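Local coordinates for protein hypothetical glycoside hydrolase (Parabacteroides distasonis, PDB 3TAW) that is of unknown function but is probably a glycoside hydrolase-like protein built as a five-bladed beta-propeller, at residues A[27-33]-A[44-50]; A[34-39]-A[79-83]; A[141-145]-A[172-178]. All coordinates share one frame; numbering follows the deposited sequence.

Interaction 1: residues A[27-33]-A[44-50]; sequences IKPLPTK and AWEESDT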
loop_
_atom_site.group_PDB
_atom_site.type_symbol
_atom_site.label_atom_id
_atom_site.label_comp_id
_atom_site.label_asym_id
_atom_site.label_seq_id
_atom_site.Cartn_x
_atom_site.Cartn_y
_atom_site.Cartn_z
ATOM N N ILE A 27 5.555 -4.599 -14.520
ATOM C CA ILE A 27 5.318 -3.228 -15.006
ATOM C C ILE A 27 6.615 -2.454 -14.957
ATOM O O ILE A 27 7.251 -2.349 -13.904
ATOM C CB ILE A 27 4.260 -2.424 -14.204
ATOM C CG1 ILE A 27 2.971 -3.230 -14.032
ATOM C CG2 ILE A 27 4.020 -0.990 -14.838
ATOM C CD1 ILE A 27 2.023 -3.212 -15.192
ATOM N N LYS A 28 6.995 -1.932 -16.121
ATOM C CA LYS A 28 8.164 -1.083 -16.280
ATOM C C LYS A 28 7.752 0.290 -16.866
ATOM O O LYS A 28 6.705 0.410 -17.497
ATOM C CB LYS A 28 9.125 -1.747 -17.245
ATOM C CG LYS A 28 9.549 -3.167 -16.905
ATOM C CD LYS A 28 10.421 -3.748 -18.035
ATOM C CE LYS A 28 10.686 -5.226 -17.809
ATOM N NZ LYS A 28 11.181 -5.949 -19.043
ATOM N N PRO A 29 8.589 1.323 -16.683
ATOM C CA PRO A 29 8.332 2.636 -17.297
ATOM C C PRO A 29 8.146 2.599 -18.811
ATOM O O PRO A 29 8.719 1.733 -19.509
ATOM C CB PRO A 29 9.599 3.435 -16.940
ATOM C CG PRO A 29 10.032 2.840 -15.657
ATOM C CD PRO A 29 9.783 1.368 -15.819
ATOM N N LEU A 30 7.332 3.523 -19.304
ATOM C CA LEU A 30 7.109 3.704 -20.750
ATOM C C LEU A 30 7.056 5.206 -21.044
ATOM O O LEU A 30 6.834 6.007 -20.146
ATOM C CB LEU A 30 5.804 3.055 -21.189
ATOM C CG LEU A 30 5.681 1.518 -21.111
ATOM C CD1 LEU A 30 4.219 1.139 -21.345
ATOM C CD2 LEU A 30 6.669 0.786 -22.079
ATOM N N PRO A 31 7.261 5.595 -22.314
ATOM C CA PRO A 31 7.263 7.009 -22.706
ATOM C C PRO A 31 5.884 7.618 -23.001
ATOM O O PRO A 31 5.795 8.714 -23.564
ATOM C CB PRO A 31 8.124 7.007 -23.988
ATOM C CG PRO A 31 7.886 5.687 -24.588
ATOM C CD PRO A 31 7.658 4.711 -23.425
ATOM N N THR A 32 4.827 6.931 -22.586
ATOM C CA THR A 32 3.453 7.329 -22.819
ATOM C C THR A 32 3.142 8.761 -22.419
ATOM O O THR A 32 3.535 9.202 -21.339
ATOM C CB THR A 32 2.534 6.427 -21.980
ATOM O OG1 THR A 32 3.063 5.079 -21.994
ATOM C CG2 THR A 32 1.140 6.462 -22.527
ATOM N N LYS A 33 2.397 9.480 -23.266
ATOM C CA LYS A 33 2.017 10.847 -22.933
ATOM C C LYS A 33 0.543 10.953 -22.572
ATOM O O LYS A 33 -0.310 10.223 -23.126
ATOM C CB LYS A 33 2.256 11.772 -24.118
ATOM C CG LYS A 33 3.649 11.727 -24.723
ATOM C CD LYS A 33 4.710 12.242 -23.794
ATOM C CE LYS A 33 4.663 13.772 -23.604
ATOM N NZ LYS A 33 5.171 14.561 -24.778
ATOM N N ALA A 44 4.969 13.036 -20.010
ATOM C CA ALA A 44 5.336 11.610 -20.017
ATOM C C ALA A 44 5.216 11.071 -18.583
ATOM O O ALA A 44 6.181 11.070 -17.792
ATOM C CB ALA A 44 6.723 11.400 -20.589
ATOM N N TRP A 45 4.007 10.634 -18.273
ATOM C CA TRP A 45 3.570 10.418 -16.906
ATOM C C TRP A 45 4.119 9.155 -16.257
ATOM O O TRP A 45 3.999 9.001 -15.046
ATOM C CB TRP A 45 2.037 10.410 -16.852
ATOM C CG TRP A 45 1.387 9.297 -17.588
ATOM C CD1 TRP A 45 1.028 9.274 -18.915
ATOM C CD2 TRP A 45 0.941 8.056 -17.034
ATOM N NE1 TRP A 45 0.429 8.082 -19.222
ATOM C CE2 TRP A 45 0.362 7.309 -18.087
ATOM C CE3 TRP A 45 0.989 7.494 -15.752
ATOM C CZ2 TRP A 45 -0.181 6.033 -17.895
ATOM C CZ3 TRP A 45 0.449 6.236 -15.561
ATOM C CH2 TRP A 45 -0.121 5.510 -16.621
ATOM N N GLU A 46 4.719 8.262 -17.041
ATOM C CA GLU A 46 5.260 7.015 -16.495
ATOM C C GLU A 46 6.656 6.722 -17.017
ATOM O O GLU A 46 7.123 5.575 -17.028
ATOM C CB GLU A 46 4.301 5.849 -16.752
ATOM C CG GLU A 46 3.901 5.627 -18.191
ATOM C CD GLU A 46 2.991 4.431 -18.375
ATOM O OE1 GLU A 46 2.741 3.714 -17.369
ATOM O OE2 GLU A 46 2.542 4.211 -19.531
ATOM N N GLU A 47 7.366 7.781 -17.372
ATOM C CA GLU A 47 8.658 7.648 -18.027
ATOM C C GLU A 47 9.788 7.222 -17.107
ATOM O O GLU A 47 10.746 6.610 -17.554
ATOM C CB GLU A 47 8.988 8.998 -18.680
ATOM C CG GLU A 47 10.314 9.099 -19.360
ATOM C CD GLU A 47 10.400 10.384 -20.154
ATOM O OE1 GLU A 47 10.338 11.458 -19.525
ATOM O OE2 GLU A 47 10.475 10.306 -21.403
ATOM N N SER A 48 9.702 7.551 -15.826
ATOM C CA SER A 48 10.852 7.348 -14.933
ATOM C C SER A 48 10.808 6.058 -14.126
ATOM O O SER A 48 11.760 5.274 -14.131
ATOM C CB SER A 48 10.996 8.536 -13.988
ATOM O OG SER A 48 12.237 8.457 -13.278
ATOM N N ASP A 49 9.712 5.846 -13.415
ATOM C CA ASP A 49 9.601 4.711 -12.477
ATOM C C ASP A 49 8.132 4.323 -12.325
ATOM O O ASP A 49 7.276 5.184 -12.324
ATOM C CB ASP A 49 10.185 5.090 -11.123
ATOM C CG ASP A 49 11.695 5.364 -11.178
ATOM O OD1 ASP A 49 12.472 4.392 -11.220
ATOM O OD2 ASP A 49 12.099 6.560 -11.176
ATOM N N THR A 50 7.861 3.030 -12.193
ATOM C CA THR A 50 6.505 2.497 -12.040
ATOM C C THR A 50 6.579 1.470 -10.919
ATOM O O THR A 50 7.196 0.415 -11.088
ATOM C CB THR A 50 5.996 1.822 -13.334
ATOM O OG1 THR A 50 6.965 0.873 -13.809
ATOM C CG2 THR A 50 5.711 2.879 -14.408
#
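Thr32 and Glu46 meet at a slant, hydroxyl to carboxylate: Thr32 OG1 donates to the anti lone pair of Glu46 OE2, at 2.7 Å. The other oxygen, Glu46 OE1, is taken by Tyr66 and Arg96, which leaves the carboxylate pinned at both oxygens. Glu46 CG sits between the backbone N and the carbonyl carbon (chi1 55°), which brings it over the centre of the Trp45 indole, 3.9 Å above the ring plane. Thr32 runs alongside that indole, pointing the same way, with Thr32 CG2 3.7 Å from Trp45 NE1, whose hydrogen goes to Thr98 O. The backbone of 44-47 forms a type I turn, followed by a classic beta bulge in which Ser48 and Asp49 both face Glu69; strand 49-58, an outermost strand of a four-stranded antiparallel propeller blade, begins here. Segment 27-33 passes across this turn, and Leu30 N bonds to Glu46 O at 3.1 Å. Beside it the Pro29 ring rests on the bulge, its CG 3.4 Å from Ser48 O. Ile27 and Thr50 cross at about a right angle, Ile27 CG2 lying 3.6 Å from Thr50 OG1, and that hydroxyl makes a weak hydrogen bond to Ile27 O.

Interaction 2: residues A[34-39]-A[79-83]; sequences FYCPMR and RTSRL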
loop_
_atom_site.group_PDB
_atom_site.type_symbol
_atom_site.label_atom_id
_atom_site.label_comp_id
_atom_site.label_asym_id
_atom_site.label_seq_id
_atom_site.Cartn_x
_atom_site.Cartn_y
_atom_site.Cartn_z
ATOM N N PHE A 34 0.229 11.887 -21.688
ATOM C CA PHE A 34 -1.138 12.306 -21.487
ATOM C C PHE A 34 -1.191 13.782 -21.177
ATOM O O PHE A 34 -0.194 14.373 -20.739
ATOM C CB PHE A 34 -1.866 11.486 -20.413
ATOM C CG PHE A 34 -1.937 12.135 -19.044
ATOM C CD1 PHE A 34 -0.791 12.410 -18.322
ATOM C CD2 PHE A 34 -3.166 12.447 -18.483
ATOM C CE1 PHE A 34 -0.871 13.015 -17.056
ATOM C CE2 PHE A 34 -3.264 13.024 -17.207
ATOM C CZ PHE A 34 -2.112 13.306 -16.499
ATOM N N TYR A 35 -2.362 14.360 -21.397
ATOM C CA TYR A 35 -2.548 15.782 -21.139
ATOM C C TYR A 35 -2.920 16.008 -19.689
ATOM O O TYR A 35 -4.039 15.671 -19.242
ATOM C CB TYR A 35 -3.587 16.405 -22.053
ATOM C CG TYR A 35 -3.575 17.906 -21.904
ATOM C CD1 TYR A 35 -2.607 18.671 -22.534
ATOM C CD2 TYR A 35 -4.515 18.561 -21.113
ATOM C CE1 TYR A 35 -2.592 20.028 -22.395
ATOM C CE2 TYR A 35 -4.498 19.947 -20.963
ATOM C CZ TYR A 35 -3.517 20.667 -21.603
ATOM O OH TYR A 35 -3.459 22.047 -21.494
ATOM N N CYS A 36 -1.952 16.566 -18.956
ATOM C CA CYS A 36 -2.082 16.789 -17.522
ATOM C C CYS A 36 -2.849 18.066 -17.208
ATOM O O CYS A 36 -2.448 19.159 -17.642
ATOM C CB CYS A 36 -0.701 16.901 -16.909
ATOM S SG CYS A 36 -0.744 17.316 -15.130
ATOM N N PRO A 37 -3.956 17.958 -16.454
ATOM C CA PRO A 37 -4.746 19.144 -16.140
ATOM C C PRO A 37 -4.118 20.027 -15.067
ATOM O O PRO A 37 -4.555 21.164 -14.905
ATOM C CB PRO A 37 -6.069 18.556 -15.630
ATOM C CG PRO A 37 -5.699 17.282 -15.049
ATOM C CD PRO A 37 -4.542 16.738 -15.859
HETATM N N MSE A 38 -3.141 19.494 -14.329
HETATM C CA MSE A 38 -2.401 20.267 -13.323
HETATM C C MSE A 38 -1.384 21.173 -14.021
HETATM O O MSE A 38 -1.322 22.375 -13.731
HETATM C CB MSE A 38 -1.704 19.336 -12.313
HETATM C CG MSE A 38 -0.849 20.057 -11.264
HETATM SE SE MSE A 38 0.123 18.853 -10.131
HETATM C CE MSE A 38 1.569 18.418 -11.291
ATOM N N ARG A 39 -0.590 20.584 -14.923
ATOM C CA ARG A 39 0.429 21.297 -15.704
ATOM C C ARG A 39 -0.175 22.034 -16.906
ATOM O O ARG A 39 0.418 22.990 -17.430
ATOM C CB ARG A 39 1.491 20.305 -16.223
ATOM C CG ARG A 39 2.215 19.455 -15.156
ATOM C CD ARG A 39 3.176 20.291 -14.347
ATOM N NE ARG A 39 4.096 19.500 -13.529
ATOM C CZ ARG A 39 4.784 20.011 -12.507
ATOM N NH1 ARG A 39 4.635 21.285 -12.189
ATOM N NH2 ARG A 39 5.600 19.251 -11.783
ATOM N N ARG A 79 9.254 14.497 -7.849
ATOM C CA ARG A 79 8.555 14.542 -9.152
ATOM C C ARG A 79 7.035 14.451 -8.935
ATOM O O ARG A 79 6.562 14.854 -7.879
ATOM C CB ARG A 79 9.109 13.463 -10.091
ATOM C CG ARG A 79 9.128 12.042 -9.572
ATOM C CD ARG A 79 10.478 11.650 -8.891
ATOM N NE ARG A 79 11.529 11.619 -9.899
ATOM C CZ ARG A 79 11.879 10.562 -10.632
ATOM N NH1 ARG A 79 11.330 9.344 -10.461
ATOM N NH2 ARG A 79 12.808 10.722 -11.553
ATOM N N THR A 80 6.269 14.011 -9.932
ATOM C CA THR A 80 4.822 13.908 -9.778
ATOM C C THR A 80 4.414 12.457 -9.929
ATOM O O THR A 80 4.770 11.806 -10.920
ATOM C CB THR A 80 4.046 14.777 -10.795
ATOM O OG1 THR A 80 4.470 16.141 -10.678
ATOM C CG2 THR A 80 2.519 14.692 -10.553
ATOM N N SER A 81 3.643 11.968 -8.953
ATOM C CA SER A 81 3.100 10.609 -8.975
ATOM C C SER A 81 1.652 10.636 -9.445
ATOM O O SER A 81 0.895 11.540 -9.094
ATOM C CB SER A 81 3.164 9.976 -7.578
ATOM O OG SER A 81 4.509 9.728 -7.170
ATOM N N ARG A 82 1.315 9.678 -10.297
ATOM C CA ARG A 82 -0.017 9.462 -10.835
ATOM C C ARG A 82 -0.227 7.940 -10.851
ATOM O O ARG A 82 0.749 7.172 -10.797
ATOM C CB ARG A 82 -0.127 10.053 -12.253
ATOM C CG ARG A 82 0.148 11.552 -12.292
ATOM C CD ARG A 82 0.050 12.117 -13.702
ATOM N NE ARG A 82 0.348 13.542 -13.773
ATOM C CZ ARG A 82 1.567 14.066 -13.920
ATOM N NH1 ARG A 82 2.654 13.305 -13.947
ATOM N NH2 ARG A 82 1.715 15.382 -14.014
ATOM N N LEU A 83 -1.481 7.494 -10.891
ATOM C CA LEU A 83 -1.760 6.082 -10.871
ATOM C C LEU A 83 -2.197 5.566 -12.227
ATOM O O LEU A 83 -3.161 6.066 -12.815
ATOM C CB LEU A 83 -2.871 5.773 -9.857
ATOM C CG LEU A 83 -2.673 6.317 -8.453
ATOM C CD1 LEU A 83 -3.770 5.838 -7.533
ATOM C CD2 LEU A 83 -1.247 6.016 -7.871
HETATM O O HOH W 1 4.342 16.614 -13.376
#
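Arg82 lays the end of its extended chain against the rim of the Phe34 ring, with Arg82 NE 3.5 Å from Phe34 CE1. The guanidinium and ring planes are turned 70° apart; with NE near the plane of the ring, the arginine meets the ring's edge and does not stack on its face. Thr80, two residues earlier on the same segment, covers one guanidinium face with its CG2, 3.5 Å above the plane and over its centre. At the guanidinium edge Cys36 SG accepts a weak hydrogen bond from Arg82 NH2 at 3.3 Å. The sulfur points there because it stands anti to its own backbone N (chi1 175°), and it also receives the backbone N-H of Arg39 (171°), so the thiol takes one straight bond and one weak one. The selenomethionine Met38 and Thr80 approach tip to tip, Met38 CE lying 3.7 Å from Thr80 OG1. A water draws the polar ends together: it donates to Thr80 OG1 at 2.7 Å and accepts from Arg82 NH2 at 3.0 Å. Arg39 NE also reaches this water in the conformer given, but the side chain has a second deposited conformer, which makes that link tentative. Thr80 OG1 is hydrogen-bonded to Pro115 O as well, and Arg82 NH1 forms a salt bridge with Asp70. The contact is carried by side chains alone, as the CA atoms of Cys36 and Arg82 lie 10.1 Å apart. Strand 33-36 forms a small hairpin with strand 41-44, whose Val43 packs against both Cys36 and Arg82; strand 81-88 is an inner strand of the propeller blade, pairing with strand 61-69, and its Ser81 reaches by backbone bonds to Gly116 and Thr118, where strand 117-125 begins.

Interaction 3: residues A[141-145]-A[172-178]; sequences KVPRL and KDEATKS. With EDO (1,2-ethanediol), chain K; EDO (1,2-ethanediol), chain L; EDO (1,2-ethanediol), chain P.
Thr176 offers its side chain where a backbone carbonyl would usually serve: Leu145 N donates to Thr176 OG1 at 2.9 Å, almost straight (175°). Standing between the backbone N and the carbonyl carbon (chi1 62°), the hydroxyl is placed to accept from Leu145 N and to donate to O1 of a 1,2-ethanediol (chain K). That molecule, probably from the crystallisation liquor, in turn donates from O1 to Glu174 O and from O2 to Leu145 O, bridging the two segments. Thr176 N to Pro143 O, 2.9 Å long, is the one hydrogen bond between the two main chains, while Lys177 N is buried without a partner in the model. One residue before Thr176, Ala175 CB packs on Pro143 CD at 3.7 Å. At the other end Arg144 holds the chain with two nitrogens. Its NE meets Lys172 O at 2.8 Å, in the plane of both the guanidinium and the carbonyl, and its NH2 makes a salt bridge with Asp173 OD1 at 2.8 Å, the two groups being turned 80° apart. Lys172 NZ pairs with Asp173 OD2, extending the charged network. Strand 143-150 lies between strands 131-138 and 157-161 in its propeller blade, and 172-178 lines its beginning on the way from helix 166-169 to strand 179-186 of the next sheet. Leu145 and Thr176 touch Met201 and Trp203 on strand 199-203 of that sheet.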
loop_
_atom_site.group_PDB
_atom_site.type_symbol
_atom_site.label_atom_id
_atom_site.label_comp_id
_atom_site.label_asym_id
_atom_site.label_seq_id
_atom_site.Cartn_x
_atom_site.Cartn_y
_atom_site.Cartn_z
ATOM N N LYS A 141 5.185 19.663 0.894
ATOM C CA LYS A 141 5.211 20.216 2.234
ATOM C C LYS A 141 4.841 19.146 3.266
ATOM O O LYS A 141 5.640 18.843 4.155
ATOM C CB LYS A 141 4.278 21.414 2.308
ATOM C CG LYS A 141 4.754 22.549 1.408
ATOM C CD LYS A 141 4.052 23.840 1.697
ATOM C CE LYS A 141 2.685 23.908 1.078
ATOM N NZ LYS A 141 2.439 25.287 0.518
ATOM N N VAL A 142 3.645 18.579 3.146
ATOM C CA VAL A 142 3.170 17.552 4.074
ATOM C C VAL A 142 2.510 16.417 3.275
ATOM O O VAL A 142 1.643 16.700 2.436
ATOM C CB VAL A 142 2.115 18.111 5.056
ATOM C CG1 VAL A 142 1.736 17.045 6.080
ATOM C CG2 VAL A 142 2.618 19.401 5.786
ATOM N N PRO A 143 2.922 15.154 3.514
ATOM C CA PRO A 143 2.187 14.048 2.928
ATOM C C PRO A 143 0.951 13.753 3.762
ATOM O O PRO A 143 1.013 13.730 4.999
ATOM C CB PRO A 143 3.186 12.887 2.975
ATOM C CG PRO A 143 4.042 13.200 4.158
ATOM C CD PRO A 143 4.067 14.679 4.313
ATOM N N ARG A 144 -0.183 13.564 3.094
ATOM C CA ARG A 144 -1.433 13.344 3.804
ATOM C C ARG A 144 -2.154 12.131 3.253
ATOM O O ARG A 144 -2.347 12.001 2.043
ATOM C CB ARG A 144 -2.359 14.545 3.739
ATOM C CG ARG A 144 -1.786 15.836 4.367
ATOM C CD ARG A 144 -2.826 16.938 4.328
ATOM N NE ARG A 144 -2.421 18.129 5.072
ATOM C CZ ARG A 144 -1.678 19.122 4.593
ATOM N NH1 ARG A 144 -1.220 19.092 3.352
ATOM N NH2 ARG A 144 -1.368 20.153 5.383
ATOM N N LEU A 145 -2.557 11.252 4.158
ATOM C CA LEU A 145 -3.387 10.115 3.786
ATOM C C LEU A 145 -4.771 10.629 3.402
ATOM O O LEU A 145 -5.416 11.331 4.191
ATOM C CB LEU A 145 -3.487 9.172 4.987
ATOM C CG LEU A 145 -4.164 7.837 4.822
ATOM C CD1 LEU A 145 -3.419 6.933 3.784
ATOM C CD2 LEU A 145 -4.240 7.181 6.203
ATOM N N LYS A 172 -4.704 17.029 11.010
ATOM C CA LYS A 172 -4.920 17.392 9.598
ATOM C C LYS A 172 -3.648 17.871 8.875
ATOM O O LYS A 172 -3.566 17.788 7.648
ATOM C CB LYS A 172 -6.044 18.435 9.466
ATOM C CG LYS A 172 -5.638 19.849 9.780
ATOM C CD LYS A 172 -6.851 20.790 9.818
ATOM C CE LYS A 172 -6.420 22.228 9.989
ATOM N NZ LYS A 172 -5.611 22.699 8.816
ATOM N N ASP A 173 -2.656 18.326 9.629
ATOM C CA ASP A 173 -1.405 18.813 9.057
ATOM C C ASP A 173 -0.200 17.953 9.464
ATOM O O ASP A 173 0.941 18.337 9.275
ATOM C CB ASP A 173 -1.204 20.288 9.457
ATOM C CG ASP A 173 -2.287 21.195 8.883
ATOM O OD1 ASP A 173 -2.593 21.078 7.682
ATOM O OD2 ASP A 173 -2.822 22.052 9.622
ATOM N N GLU A 174 -0.472 16.768 9.996
ATOM C CA GLU A 174 0.572 15.815 10.321
ATOM C C GLU A 174 0.902 15.012 9.091
ATOM O O GLU A 174 0.029 14.816 8.226
ATOM C CB GLU A 174 0.100 14.890 11.442
ATOM C CG GLU A 174 0.052 15.606 12.787
ATOM C CD GLU A 174 1.433 16.020 13.247
ATOM O OE1 GLU A 174 2.270 15.116 13.450
ATOM O OE2 GLU A 174 1.688 17.235 13.376
ATOM N N ALA A 175 2.147 14.556 9.015
ATOM C CA ALA A 175 2.592 13.685 7.927
ATOM C C ALA A 175 2.009 12.289 8.122
ATOM O O ALA A 175 2.306 11.661 9.123
ATOM C CB ALA A 175 4.112 13.607 7.896
ATOM N N THR A 176 1.168 11.827 7.184
ATOM C CA THR A 176 0.515 10.535 7.269
ATOM C C THR A 176 0.490 9.871 5.882
ATOM O O THR A 176 0.580 10.560 4.856
ATOM C CB THR A 176 -0.929 10.640 7.799
ATOM O OG1 THR A 176 -1.736 11.431 6.914
ATOM C CG2 THR A 176 -0.962 11.275 9.233
ATOM N N LYS A 177 0.416 8.541 5.891
ATOM C CA LYS A 177 0.447 7.721 4.681
ATOM C C LYS A 177 0.310 6.256 5.060
ATOM O O LYS A 177 0.380 5.911 6.245
ATOM C CB LYS A 177 1.760 7.913 3.903
ATOM C CG LYS A 177 3.023 7.714 4.752
ATOM C CD LYS A 177 4.314 7.672 3.927
ATOM C CE LYS A 177 4.566 8.971 3.186
ATOM N NZ LYS A 177 5.797 8.920 2.334
ATOM N N SER A 178 0.084 5.415 4.047
ATOM C CA SER A 178 0.262 3.962 4.120
ATOM C C SER A 178 -0.784 3.270 4.979
ATOM O O SER A 178 -0.523 2.913 6.135
ATOM C CB SER A 178 1.685 3.609 4.584
ATOM O OG SER A 178 2.622 4.309 3.764
HETATM C C1 EDO K . -3.508 13.962 8.083
HETATM O O1 EDO K . -2.286 13.950 7.370
HETATM C C2 EDO K . -4.770 13.812 7.221
HETATM O O2 EDO K . -5.131 12.484 6.839
HETATM C C1 EDO L . -5.396 20.554 4.317
HETATM O O1 EDO L . -6.172 19.355 4.172
HETATM C C2 EDO L . -5.357 21.003 5.771
HETATM O O2 EDO L . -6.657 21.349 6.252
HETATM C C1 EDO P . 7.158 12.494 1.160
HETATM O O1 EDO P . 6.721 11.899 2.390
HETATM C C2 EDO P . 6.177 12.104 0.071
HETATM O O2 EDO P . 5.736 10.770 0.317
#

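In the fold
From the N terminus, interaction 1 closes a short loop round the hairpin of strands 33-36 and 41-44, laying 27-33 on the entry to strand 49-58. Interaction 2 starts inside that loop, at 34-39, and ends beyond it at 79-83, so the two cross along the chain. They also touch in space: Asp49 forms a salt bridge with Arg79, and Trp45 packs edge-to-face on Phe34. Together they fasten the N-terminal approach and the hairpin to the blade of strands 49-58 to 95-96. Interaction 3 follows in series, its nearest atoms about 10 Å from interaction 2, and joins the next blade, strands 117-125 to 157-161, to the connection entering strand 179-186.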